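Local coordinates for protein UV damage endonuclease (Sulfolobus acidocaldarius, PDB 3TC3) that probably acts as a metal-dependent endonuclease that cuts DNA at damaged sites in the excision repair of UV lesions, at residues V217-N221 / L222-I226. Sequence-based numbering, arbitrary orientation.
With MN (manganese (II) ion), chain C.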
loop_
_atom_site.group_PDB
_atom_site.type_symbol
_atom_site.label_atom_id
_atom_site.label_comp_id
_atom_site.label_asym_id
_atom_site.label_seq_id
_atom_site.Cartn_x
_atom_site.Cartn_y
_atom_site.Cartn_z
ATOM N N VAL A 217 -8.405 -7.490 4.859
ATOM C CA VAL A 217 -8.691 -7.125 3.504
ATOM C C VAL A 217 -8.786 -5.614 3.327
ATOM O O VAL A 217 -9.575 -4.959 4.008
ATOM C CB VAL A 217 -10.008 -7.800 3.045
ATOM C CG1 VAL A 217 -10.351 -7.459 1.530
ATOM C CG2 VAL A 217 -9.909 -9.345 3.268
ATOM N N ILE A 218 -7.973 -5.131 2.414
ATOM C CA ILE A 218 -8.145 -3.719 1.957
ATOM C C ILE A 218 -9.168 -3.691 0.838
ATOM O O ILE A 218 -8.967 -4.333 -0.222
ATOM C CB ILE A 218 -6.809 -3.156 1.395
ATOM C CG1 ILE A 218 -5.834 -2.975 2.508
ATOM C CG2 ILE A 218 -7.067 -1.727 0.712
ATOM C CD1 ILE A 218 -4.554 -2.211 2.128
ATOM N N PHE A 219 -10.223 -2.908 1.047
ATOM C CA PHE A 219 -11.223 -2.671 -0.011
ATOM C C PHE A 219 -10.834 -1.590 -0.995
ATOM O O PHE A 219 -10.506 -0.508 -0.590
ATOM C CB PHE A 219 -12.508 -2.204 0.716
ATOM C CG PHE A 219 -13.660 -1.914 -0.195
ATOM C CD1 PHE A 219 -14.373 -2.964 -0.829
ATOM C CD2 PHE A 219 -14.004 -0.592 -0.495
ATOM C CE1 PHE A 219 -15.437 -2.674 -1.620
ATOM C CE2 PHE A 219 -15.070 -0.318 -1.335
ATOM C CZ PHE A 219 -15.799 -1.381 -1.921
ATOM N N ASP A 220 -10.836 -1.917 -2.254
ATOM C CA ASP A 220 -10.563 -0.972 -3.328
ATOM C C ASP A 220 -11.868 -0.735 -4.028
ATOM O O ASP A 220 -12.439 -1.650 -4.571
ATOM C CB ASP A 220 -9.553 -1.544 -4.245
ATOM C CG ASP A 220 -9.213 -0.552 -5.295
ATOM O OD1 ASP A 220 -10.032 -0.132 -6.095
ATOM O OD2 ASP A 220 -7.989 -0.146 -5.275
ATOM N N ASN A 221 -12.338 0.517 -3.932
ATOM C CA ASN A 221 -13.710 0.793 -4.412
ATOM C C ASN A 221 -13.813 0.677 -5.960
ATOM O O ASN A 221 -14.813 0.161 -6.424
ATOM C CB ASN A 221 -14.197 2.126 -3.944
ATOM C CG ASN A 221 -13.467 3.275 -4.534
ATOM O OD1 ASN A 221 -12.220 3.278 -4.665
ATOM N ND2 ASN A 221 -14.248 4.317 -4.893
ATOM N N LEU A 222 -12.838 1.182 -6.706
ATOM C CA LEU A 222 -12.954 1.125 -8.182
ATOM C C LEU A 222 -12.898 -0.348 -8.584
ATOM O O LEU A 222 -13.698 -0.793 -9.385
ATOM C CB LEU A 222 -11.785 1.902 -8.791
ATOM C CG LEU A 222 -11.709 1.840 -10.331
ATOM C CD1 LEU A 222 -12.963 2.398 -10.948
ATOM C CD2 LEU A 222 -10.473 2.634 -10.811
ATOM N N HIS A 223 -12.011 -1.147 -7.948
ATOM C CA HIS A 223 -11.962 -2.543 -8.345
ATOM C C HIS A 223 -13.247 -3.282 -8.065
ATOM O O HIS A 223 -13.697 -4.138 -8.856
ATOM C CB HIS A 223 -10.811 -3.252 -7.643
ATOM C CG HIS A 223 -9.430 -2.724 -7.979
ATOM N ND1 HIS A 223 -8.332 -3.119 -7.259
ATOM C CD2 HIS A 223 -8.999 -1.770 -8.885
ATOM C CE1 HIS A 223 -7.215 -2.484 -7.708
ATOM N NE2 HIS A 223 -7.590 -1.634 -8.688
ATOM N N HIS A 224 -13.815 -2.993 -6.913
ATOM C CA HIS A 224 -15.102 -3.622 -6.570
ATOM C C HIS A 224 -16.195 -3.197 -7.516
ATOM O O HIS A 224 -17.022 -4.041 -7.872
ATOM C CB HIS A 224 -15.422 -3.196 -5.128
ATOM C CG HIS A 224 -16.777 -3.749 -4.635
ATOM N ND1 HIS A 224 -16.941 -5.064 -4.290
ATOM C CD2 HIS A 224 -18.015 -3.130 -4.437
ATOM C CE1 HIS A 224 -18.258 -5.273 -3.929
ATOM N NE2 HIS A 224 -18.894 -4.083 -3.994
ATOM N N SER A 225 -16.201 -1.935 -7.949
ATOM C CA SER A 225 -17.249 -1.462 -8.837
ATOM C C SER A 225 -17.180 -2.284 -10.133
ATOM O O SER A 225 -18.232 -2.544 -10.805
ATOM C CB SER A 225 -17.083 0.014 -9.118
ATOM O OG SER A 225 -16.032 0.329 -10.034
ATOM N N ILE A 226 -15.964 -2.709 -10.513
ATOM C CA ILE A 226 -15.746 -3.443 -11.786
ATOM C C ILE A 226 -16.020 -4.962 -11.642
ATOM O O ILE A 226 -16.600 -5.604 -12.509
ATOM C CB ILE A 226 -14.333 -3.200 -12.314
ATOM C CG1 ILE A 226 -14.207 -1.688 -12.665
ATOM C CG2 ILE A 226 -13.966 -4.091 -13.562
ATOM C CD1 ILE A 226 -12.749 -1.338 -13.070
HETATM MN MN MN C . -6.060 -0.244 -5.009
HETATM O O HOH W 1 -3.727 -0.763 -4.978
#
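Asp220 meets His223 in two ways at once, by a capping hydrogen bond and by stacking of its carboxylate on the imidazole. As N-cap of the helix that follows, Asp220 accepts the backbone N-H of His223 through OD1, with N to OD1 at 2.9 Å and a nearly straight N-H...O angle of 170°. The amide meets OD1 on the anti side, tilted out of the carboxylate plane. CG of Asp220 lies anti to the backbone N (chi1 -177°), beside the carbonyl carbon, where OD1 meets the His223 N-H and OD2 reaches the manganese ion. The carboxylate plane is only 6° from that of the His223 ring, and Asp220 OD1 lies over one face of that ring, offset toward its rim, 3.3 Å from His223 CG. OD2 of Asp220 binds manganese at 1.9 Å, so the carboxylate is held through both oxygens. The ring of His223 is fixed in turn by ND1, hydrogen-bonded to the carbonyl O of Asn196.

Asn221 and Leu222 open the helix. Ser225 N reaches Asn221 O at 2.9 Å, while the Asn221 side chain extends to Ser253, whose N-H its OD1 accepts. Leu222 brings CB to 3.8 Å from Asp220 OD1 and rests its side chain on His264; its carbonyl O accepts from Ser225 OG at 2.7 Å and also from Ile226 N. Behind the cap, where His224 N bonds to Asp220 O at 3.0 Å, Phe219 CE1 touches His224 CG at 3.5 Å, the two rings lying obliquely to each other, and His224 NE2 bonds to the carbonyl O of Glu231.

In this TIM barrel, strand 217-220 runs parallel between strands 192-195 and 249-252. Glu195 and Glu288 bind the same manganese and Asp251 belongs to the site, while Phe219 packs against helices 203-213 and 233-241.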